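Local coordinates for uncharacterized protein (Bacteroides ovatus, PDB 4IRT) that is of unknown function but, as a putative neuraminidase with a BNR repeat-like beta-propeller domain, may act on sialic acid-containing glycans, at residues H92-L97 / E121-P127; M116-D120 / W163-D168. All blocks are in the same frame, centred on the assembly; numbering follows the deposited sequence.

Contact 1: H92-L97 / E121-P127; sequences HHGHPL and EGNVTYP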
ATOM      1  N   HIS A  92      14.957  -1.180  -2.459  1.00 10.85           N
ATOM      2  CA  HIS A  92      15.532  -0.069  -1.732  1.00 11.10           C
ATOM      3  C   HIS A  92      15.370  -0.151  -0.214  1.00 10.57           C
ATOM      4  O   HIS A  92      14.277  -0.445   0.318  1.00 10.59           O
ATOM      5  CB  HIS A  92      14.869   1.249  -2.092  1.00 10.71           C
ATOM      6  CG  HIS A  92      14.646   1.481  -3.552  1.00 11.09           C
ATOM      7  ND1 HIS A  92      13.466   1.140  -4.179  1.00 12.11           N
ATOM      8  CD2 HIS A  92      15.406   2.110  -4.485  1.00 13.15           C
ATOM      9  CE1 HIS A  92      13.516   1.538  -5.441  1.00 12.74           C
ATOM     10  NE2 HIS A  92      14.676   2.136  -5.649  1.00 12.73           N
ATOM     11  N   HIS A  93      16.414   0.296   0.466  1.00 12.45           N
ATOM     12  CA  HIS A  93      16.332   0.648   1.877  1.00 12.27           C
ATOM     13  C   HIS A  93      17.366   1.715   2.169  1.00 12.84           C
ATOM     14  O   HIS A  93      18.385   1.451   2.814  1.00 13.21           O
ATOM     15  CB  HIS A  93      16.517  -0.575   2.752  1.00 13.33           C
ATOM     16  CG  HIS A  93      16.174  -0.331   4.185  1.00 16.40           C
ATOM     17  ND1 HIS A  93      16.386  -1.271   5.169  1.00 17.71           N
ATOM     18  CD2 HIS A  93      15.659   0.757   4.805  1.00 19.70           C
ATOM     19  CE1 HIS A  93      15.995  -0.782   6.330  1.00 19.73           C
ATOM     20  NE2 HIS A  93      15.551   0.448   6.140  1.00 20.59           N
ATOM     21  N   GLY A  94      17.122   2.895   1.604  1.00 12.72           N
ATOM     22  CA  GLY A  94      18.022   4.023   1.637  1.00 12.88           C
ATOM     23  C   GLY A  94      19.087   3.965   0.553  1.00 13.28           C
ATOM     24  O   GLY A  94      20.259   4.172   0.842  1.00 13.87           O
ATOM     25  N   HIS A  95      18.690   3.654  -0.681  1.00 13.52           N
ATOM     26  CA  HIS A  95      19.630   3.358  -1.754  1.00 13.68           C
ATOM     27  C   HIS A  95      19.284   4.171  -2.980  1.00 13.52           C
ATOM     28  O   HIS A  95      18.166   4.638  -3.101  1.00 13.52           O
ATOM     29  CB  HIS A  95      19.556   1.873  -2.165  1.00 13.65           C
ATOM     30  CG  HIS A  95      20.055   0.934  -1.122  1.00 15.23           C
ATOM     31  ND1 HIS A  95      19.208   0.281  -0.263  1.00 15.03           N
ATOM     32  CD2 HIS A  95      21.309   0.524  -0.797  1.00 15.24           C
ATOM     33  CE1 HIS A  95      19.909  -0.474   0.569  1.00 16.73           C
ATOM     34  NE2 HIS A  95      21.186  -0.360   0.252  1.00 17.16           N
ATOM     35  N   PRO A  96      20.210   4.244  -3.947  1.00 13.83           N
ATOM     36  CA  PRO A  96      19.863   4.937  -5.185  1.00 13.40           C
ATOM     37  C   PRO A  96      18.660   4.306  -5.871  1.00 12.64           C
ATOM     38  O   PRO A  96      18.451   3.094  -5.773  1.00 12.68           O
ATOM     39  CB  PRO A  96      21.131   4.773  -6.036  1.00 14.68           C
ATOM     40  CG  PRO A  96      22.225   4.726  -5.019  1.00 15.35           C
ATOM     41  CD  PRO A  96      21.650   3.921  -3.879  1.00 14.84           C
ATOM     42  N   LEU A  97      17.867   5.124  -6.539  1.00 12.04           N
ATOM     43  CA  LEU A  97      16.652   4.666  -7.201  1.00 12.37           C
ATOM     44  C   LEU A  97      16.954   3.569  -8.206  1.00 11.92           C
ATOM     45  O   LEU A  97      17.858   3.715  -9.033  1.00 11.86           O
ATOM     46  CB  LEU A  97      15.984   5.841  -7.907  1.00 11.90           C
ATOM     47  CG  LEU A  97      14.754   5.536  -8.744  1.00 12.16           C
ATOM     48  CD1 LEU A  97      13.583   5.226  -7.835  1.00 11.77           C
ATOM     49  CD2 LEU A  97      14.440   6.751  -9.628  1.00 12.88           C
ATOM     50  N   GLU A 121      17.511  11.303  -5.838  1.00 16.39           N
ATOM     51  CA  GLU A 121      17.268   9.877  -6.085  1.00 14.50           C
ATOM     52  C   GLU A 121      18.397   8.985  -5.545  1.00 15.14           C
ATOM     53  O   GLU A 121      18.565   7.834  -5.983  1.00 12.96           O
ATOM     54  CB  GLU A 121      17.058   9.664  -7.597  1.00 14.05           C
ATOM     55  CG  GLU A 121      15.787  10.330  -8.058  1.00 14.29           C
ATOM     56  CD  GLU A 121      15.559  10.351  -9.564  1.00 14.20           C
ATOM     57  OE1 GLU A 121      16.372   9.841 -10.359  1.00 14.93           O
ATOM     58  OE2 GLU A 121      14.517  10.909  -9.940  1.00 14.31           O
ATOM     59  N   GLY A 122      19.146   9.508  -4.568  1.00 13.99           N
ATOM     60  CA  GLY A 122      20.273   8.794  -3.971  1.00 14.96           C
ATOM     61  C   GLY A 122      19.956   7.946  -2.744  1.00 15.18           C
ATOM     62  O   GLY A 122      20.775   7.111  -2.360  1.00 14.57           O
ATOM     63  N   ASN A 123      18.783   8.148  -2.140  1.00 13.55           N
ATOM     64  CA  ASN A 123      18.452   7.587  -0.830  1.00 14.68           C
ATOM     65  C   ASN A 123      16.980   7.290  -0.716  1.00 12.91           C
ATOM     66  O   ASN A 123      16.258   7.931   0.051  1.00 13.14           O
ATOM     67  CB  ASN A 123      18.826   8.566   0.290  1.00 16.97           C
ATOM     68  CG  ASN A 123      20.304   8.855   0.334  1.00 25.33           C
ATOM     69  OD1 ASN A 123      21.057   8.179   1.028  1.00 32.03           O
ATOM     70  ND2 ASN A 123      20.736   9.843  -0.437  1.00 27.24           N
ATOM     71  N   VAL A 124      16.547   6.301  -1.483  1.00 11.50           N
ATOM     72  CA  VAL A 124      15.134   5.996  -1.682  1.00 10.34           C
ATOM     73  C   VAL A 124      14.729   4.862  -0.766  1.00 10.42           C
ATOM     74  O   VAL A 124      15.509   3.908  -0.546  1.00  9.95           O
ATOM     75  CB  VAL A 124      14.912   5.527  -3.136  1.00 11.09           C
ATOM     76  CG1 VAL A 124      13.512   4.988  -3.342  1.00 10.62           C
ATOM     77  CG2 VAL A 124      15.261   6.640  -4.122  1.00 12.29           C
ATOM     78  N   THR A 125      13.511   4.970  -0.230  1.00  9.76           N
ATOM     79  CA  THR A 125      12.859   3.848   0.438  1.00 10.71           C
ATOM     80  C   THR A 125      11.371   3.927   0.064  1.00  9.64           C
ATOM     81  O   THR A 125      10.864   5.011  -0.158  1.00  9.27           O
ATOM     82  CB  THR A 125      13.016   3.888   1.982  1.00 10.81           C
ATOM     83  OG1 THR A 125      14.386   4.156   2.352  1.00 11.08           O
ATOM     84  CG2 THR A 125      12.618   2.539   2.656  1.00 10.60           C
ATOM     85  N   TYR A 126      10.694   2.779   0.015  1.00  9.44           N
ATOM     86  CA  TYR A 126       9.232   2.693  -0.148  1.00  9.75           C
ATOM     87  C   TYR A 126       8.722   3.316  -1.462  1.00  9.81           C
ATOM     88  O   TYR A 126       7.931   4.257  -1.449  1.00  9.86           O
ATOM     89  CB  TYR A 126       8.498   3.324   1.046  1.00 10.37           C
ATOM     90  CG  TYR A 126       8.948   2.786   2.386  1.00 12.53           C
ATOM     91  CD1 TYR A 126       8.975   1.412   2.638  1.00 13.40           C
ATOM     92  CD2 TYR A 126       9.363   3.644   3.391  1.00 14.31           C
ATOM     93  CE1 TYR A 126       9.400   0.913   3.857  1.00 14.71           C
ATOM     94  CE2 TYR A 126       9.777   3.158   4.622  1.00 17.60           C
ATOM     95  CZ  TYR A 126       9.789   1.798   4.850  1.00 17.68           C
ATOM     96  OH  TYR A 126      10.206   1.337   6.072  1.00 18.00           O
ATOM     97  N   PRO A 127       9.155   2.761  -2.612  1.00  9.97           N
ATOM     98  CA  PRO A 127       8.580   3.188  -3.882  1.00 10.00           C
ATOM     99  C   PRO A 127       7.094   2.819  -3.997  1.00 11.30           C
ATOM    100  O   PRO A 127       6.723   1.690  -3.659  1.00 11.98           O
ATOM    101  CB  PRO A 127       9.402   2.404  -4.917  1.00 10.67           C
ATOM    102  CG  PRO A 127       9.787   1.123  -4.167  1.00  9.99           C
ATOM    103  CD  PRO A 127      10.057   1.592  -2.762  1.00  9.98           C
TER
HETATM  104  O   HOH W   1      11.673   0.024   0.057  1.00  8.15           O

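Contact 2: M116-D120 / W163-D168; sequences MTGVD and WTRVQD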
HETATM    1  N   MSE A 116      14.480   9.151 -12.822  1.00 13.51           N
HETATM    2  CA  MSE A 116      13.210   9.793 -13.079  1.00 14.22           C
HETATM    3  C   MSE A 116      13.514  11.234 -13.399  1.00 15.36           C
HETATM    4  O   MSE A 116      13.491  11.621 -14.580  1.00 17.50           O
HETATM    5  CB  MSE A 116      12.259   9.596 -11.900  1.00 12.80           C
HETATM    6  CG  MSE A 116      11.718   8.153 -11.881  1.00 11.85           C
HETATM    7 SE   MSE A 116      10.640   7.946 -10.250  0.75 10.48          SE
HETATM    8  CE  MSE A 116       9.859   6.219 -10.742  1.00 11.26           C
ATOM      9  N   THR A 117      13.838  12.037 -12.386  1.00 15.65           N
ATOM     10  CA  THR A 117      14.297  13.437 -12.625  1.00 17.45           C
ATOM     11  C   THR A 117      15.805  13.615 -12.449  1.00 18.18           C
ATOM     12  O   THR A 117      16.384  14.656 -12.812  1.00 17.97           O
ATOM     13  CB  THR A 117      13.571  14.405 -11.695  1.00 17.87           C
ATOM     14  OG1 THR A 117      14.074  14.272 -10.359  1.00 17.08           O
ATOM     15  CG2 THR A 117      12.099  14.109 -11.710  1.00 20.70           C
ATOM     16  N   GLY A 118      16.455  12.611 -11.881  1.00 18.42           N
ATOM     17  CA  GLY A 118      17.882  12.673 -11.570  1.00 18.74           C
ATOM     18  C   GLY A 118      18.230  13.499 -10.345  1.00 18.93           C
ATOM     19  O   GLY A 118      19.410  13.718 -10.062  1.00 20.63           O
ATOM     20  N   VAL A 119      17.224  13.966  -9.613  1.00 17.99           N
ATOM     21  CA  VAL A 119      17.437  14.801  -8.434  1.00 18.40           C
ATOM     22  C   VAL A 119      16.829  14.137  -7.216  1.00 17.06           C
ATOM     23  O   VAL A 119      15.681  13.682  -7.260  1.00 16.17           O
ATOM     24  CB  VAL A 119      16.768  16.190  -8.602  1.00 22.25           C
ATOM     25  CG1 VAL A 119      17.074  17.092  -7.403  1.00 25.14           C
ATOM     26  CG2 VAL A 119      17.207  16.847  -9.905  1.00 22.99           C
ATOM     27  N   ASP A 120      17.586  14.119  -6.115  1.00 17.65           N
ATOM     28  CA  ASP A 120      17.111  13.519  -4.857  0.50 18.13           C
ATOM     29  C   ASP A 120      16.736  12.039  -5.046  1.00 16.28           C
ATOM     30  O   ASP A 120      15.763  11.583  -4.489  1.00 16.02           O
ATOM     31  CB  ASP A 120      15.875  14.246  -4.281  0.50 20.84           C
ATOM     32  CG  ASP A 120      16.027  15.753  -4.232  0.50 25.52           C
ATOM     33  OD1 ASP A 120      17.141  16.244  -3.966  0.50 26.19           O
ATOM     34  OD2 ASP A 120      15.004  16.449  -4.455  0.50 29.61           O
ATOM     35  N   TRP A 163       9.311  12.239 -16.471  1.00 17.80           N
ATOM     36  CA  TRP A 163       8.940  12.473 -15.090  1.00 15.90           C
ATOM     37  C   TRP A 163       9.310  13.880 -14.719  1.00 16.27           C
ATOM     38  O   TRP A 163      10.376  14.348 -15.112  1.00 16.26           O
ATOM     39  CB  TRP A 163       9.716  11.539 -14.168  1.00 14.89           C
ATOM     40  CG  TRP A 163       9.279  10.130 -14.252  1.00 14.45           C
ATOM     41  CD1 TRP A 163       9.826   9.158 -15.015  1.00 13.62           C
ATOM     42  CD2 TRP A 163       8.204   9.525 -13.531  1.00 13.80           C
ATOM     43  NE1 TRP A 163       9.159   7.972 -14.829  1.00 13.13           N
ATOM     44  CE2 TRP A 163       8.153   8.171 -13.921  1.00 14.32           C
ATOM     45  CE3 TRP A 163       7.271  10.003 -12.609  1.00 14.75           C
ATOM     46  CZ2 TRP A 163       7.201   7.261 -13.399  1.00 14.36           C
ATOM     47  CZ3 TRP A 163       6.328   9.122 -12.073  1.00 14.40           C
ATOM     48  CH2 TRP A 163       6.287   7.756 -12.485  1.00 13.82           C
ATOM     49  N   THR A 164       8.438  14.528 -13.949  1.00 15.92           N
ATOM     50  CA  THR A 164       8.765  15.802 -13.335  0.50 15.93           C
ATOM     51  C   THR A 164       8.356  15.820 -11.873  1.00 15.99           C
ATOM     52  O   THR A 164       7.429  15.124 -11.449  1.00 15.39           O
ATOM     53  CB  THR A 164       8.065  16.963 -14.053  0.50 15.73           C
ATOM     54  OG1 THR A 164       6.662  16.695 -14.101  0.50 14.49           O
ATOM     55  CG2 THR A 164       8.620  17.116 -15.468  0.50 16.26           C
ATOM     56  N   ARG A 165       9.067  16.613 -11.091  1.00 16.07           N
ATOM     57  CA  ARG A 165       8.763  16.745  -9.682  1.00 16.52           C
ATOM     58  C   ARG A 165       7.424  17.480  -9.503  1.00 16.63           C
ATOM     59  O   ARG A 165       7.201  18.513 -10.130  1.00 18.61           O
ATOM     60  CB  ARG A 165       9.888  17.502  -8.980  1.00 17.86           C
ATOM     61  CG  ARG A 165       9.701  17.622  -7.481  1.00 18.44           C
ATOM     62  CD  ARG A 165      10.018  16.321  -6.761  1.00 18.95           C
ATOM     63  NE  ARG A 165      11.454  16.263  -6.457  1.00 25.38           N
ATOM     64  CZ  ARG A 165      12.329  15.390  -6.944  1.00 23.55           C
ATOM     65  NH1 ARG A 165      11.979  14.462  -7.799  1.00 22.33           N
ATOM     66  NH2 ARG A 165      13.592  15.466  -6.571  1.00 27.37           N
ATOM     67  N   VAL A 166       6.566  16.964  -8.638  1.00 16.59           N
ATOM     68  CA  VAL A 166       5.303  17.630  -8.266  1.00 15.44           C
ATOM     69  C   VAL A 166       5.432  18.339  -6.930  1.00 16.93           C
ATOM     70  O   VAL A 166       5.105  19.530  -6.808  1.00 16.06           O
ATOM     71  CB  VAL A 166       4.129  16.640  -8.228  1.00 16.17           C
ATOM     72  CG1 VAL A 166       2.850  17.334  -7.766  1.00 16.19           C
ATOM     73  CG2 VAL A 166       3.939  16.021  -9.613  1.00 16.17           C
ATOM     74  N   GLN A 167       5.899  17.618  -5.915  1.00 16.87           N
ATOM     75  CA  GLN A 167       6.204  18.272  -4.651  1.00 18.29           C
ATOM     76  C   GLN A 167       7.535  17.793  -4.109  1.00 18.57           C
ATOM     77  O   GLN A 167       7.789  16.589  -4.036  1.00 18.94           O
ATOM     78  CB  GLN A 167       5.121  18.043  -3.596  1.00 17.67           C
ATOM     79  CG  GLN A 167       3.732  18.576  -3.918  1.00 18.55           C
ATOM     80  CD  GLN A 167       3.629  20.092  -4.013  1.00 20.04           C
ATOM     81  OE1 GLN A 167       4.514  20.823  -3.586  1.00 20.12           O
ATOM     82  NE2 GLN A 167       2.541  20.568  -4.595  1.00 21.34           N
ATOM     83  N   ASP A 168       8.354  18.774  -3.772  1.00 23.14           N
ATOM     84  CA  ASP A 168       9.610  18.602  -3.050  1.00 31.27           C
ATOM     85  C   ASP A 168       9.368  18.543  -1.560  1.00 24.20           C
ATOM     86  O   ASP A 168      10.038  17.793  -0.864  1.00 24.22           O
ATOM     87  CB  ASP A 168      10.525  19.812  -3.320  1.00 26.63           C
ATOM     88  CG  ASP A 168      11.162  19.754  -4.681  1.00 39.49           C
ATOM     89  OD1 ASP A 168      11.858  18.752  -4.932  1.00 27.93           O
ATOM     90  OD2 ASP A 168      10.981  20.701  -5.496  1.00 49.64           O
TER
HETATM   91  O   HOH W   2      12.010  11.347 -17.022  1.00 21.07           O

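Contact 1: H92-L97 / E121-P127
Val124 O takes two backbone N-H groups of the 92-97 loop at once: Gly94 N at 2.9 Å and His95 N in a longer, straighter bond. Val124 answers with its own amide, Val124 N reaching His95 O at 2.8 Å. The pairing is antiparallel and hydrogen-bonded, a single bridge. Further along, Leu97 N gives a bond of 2.9 Å to Glu121 O, which also receives a CA-H...O contact from Pro96. At the opposite end a water spans the gap, donating to His92 O and accepting from Tyr126 N. Within the loop, His93 N lies close to the ring plane of His95 and bonds His95 ND1 at 2.9 Å, a bond that limits rotation of the imidazole.

The packing centres on His92 and Val124. With Val124 CG1 anti to the backbone N (chi1 171°), this methyl sits over the middle of the His92 ring, 3.7 Å from its centroid, in a CH-pi contact. Pro127 CG approaches the same ring near ND1, while His92 NE2 is engaged by the backbone N of Asn98. The other Val124 methyl, CG2, lies 3.9 Å from Leu97 CB. Leu97 CD2 reaches the carboxylate end of Glu121, whose OE2 is bonded to the amide of Thr117 and OE1 probably to that of Met116.

Two residues, Gly94 at positive phi and His95, facing the one residue Val124 make a G1 beta bulge. It fastens the loop between strands 86-90 and 99-101 to the start of strand 124-131, an outermost strand of a four-stranded antiparallel sheet, as expected of a propeller blade.

Contact 2: M116-D120 / W163-D168
The main chains of Met116 and Trp163 come within 5.4 Å at their CA atoms, then diverge to 9.2 Å between Asp120 and Asp168. At the close end a water joins them, donating to Met116 O and accepting from Trp163 N. The 116-120 loop turns through Gly118 at positive phi, and Thr117 OG1 accepts from Val119 N in an ST turn, while strand 163-165 leads to a corner at Val166.

Met116, a selenomethionine, runs alongside the Trp163 side chain and over one face of its indole. Its CG is 3.8 Å from the centroid of the five-membered ring, and its extended chain carries SE over the six-membered ring at 4.4 Å, a Met-aromatic contact. Trp163 NE1 is hydrogen-bonded to Tyr99.

Arg165 bridges the wider end. Bends at chi2 and chi3 (76° and 87°) swing its guanidinium across to the 116-120 loop, where NH2 makes a nearly straight 2.8 Å bond to Val119 O, close to the guanidinium plane. In the conformer modelled here, one of two for Asp120, the same nitrogen forms a salt bridge with Asp120 OD2 at 2.7 Å; Arg165 NE pairs with Asp168 OD1 at 2.9 Å. Arg165 NH1 bonds OD1 of Asn154 and, weakly, Thr117 OG1.

In that conformer Asp120 OD2 lies 3.9 Å from Asp168 OD1; the guanidinium both carboxylates share probably offsets their repulsion, and its several bonds restrict its rotation.

How the contacts relate
Running from the N terminus, the chain leaves strand 86-90, forms the 92-97 loop, passes through strand 99-101 and returns by way of 116-120 to 121-127, where contact 1 closes the loop. It then builds the antiparallel sheet 124-131, 137-143, 151-157 and 162-167; contact 2 closes this longer excursion by bringing the last strand back to 116-120. The segments alternate, so the contacts cross rather than nest. Residues 116-120 lead directly into 121-127, and the two sites, with centres about 13 Å apart, touch where Leu97 packs on Met116, besides the polar link from Glu121. Together they tie the connection preceding the sheet to both of its outermost strands.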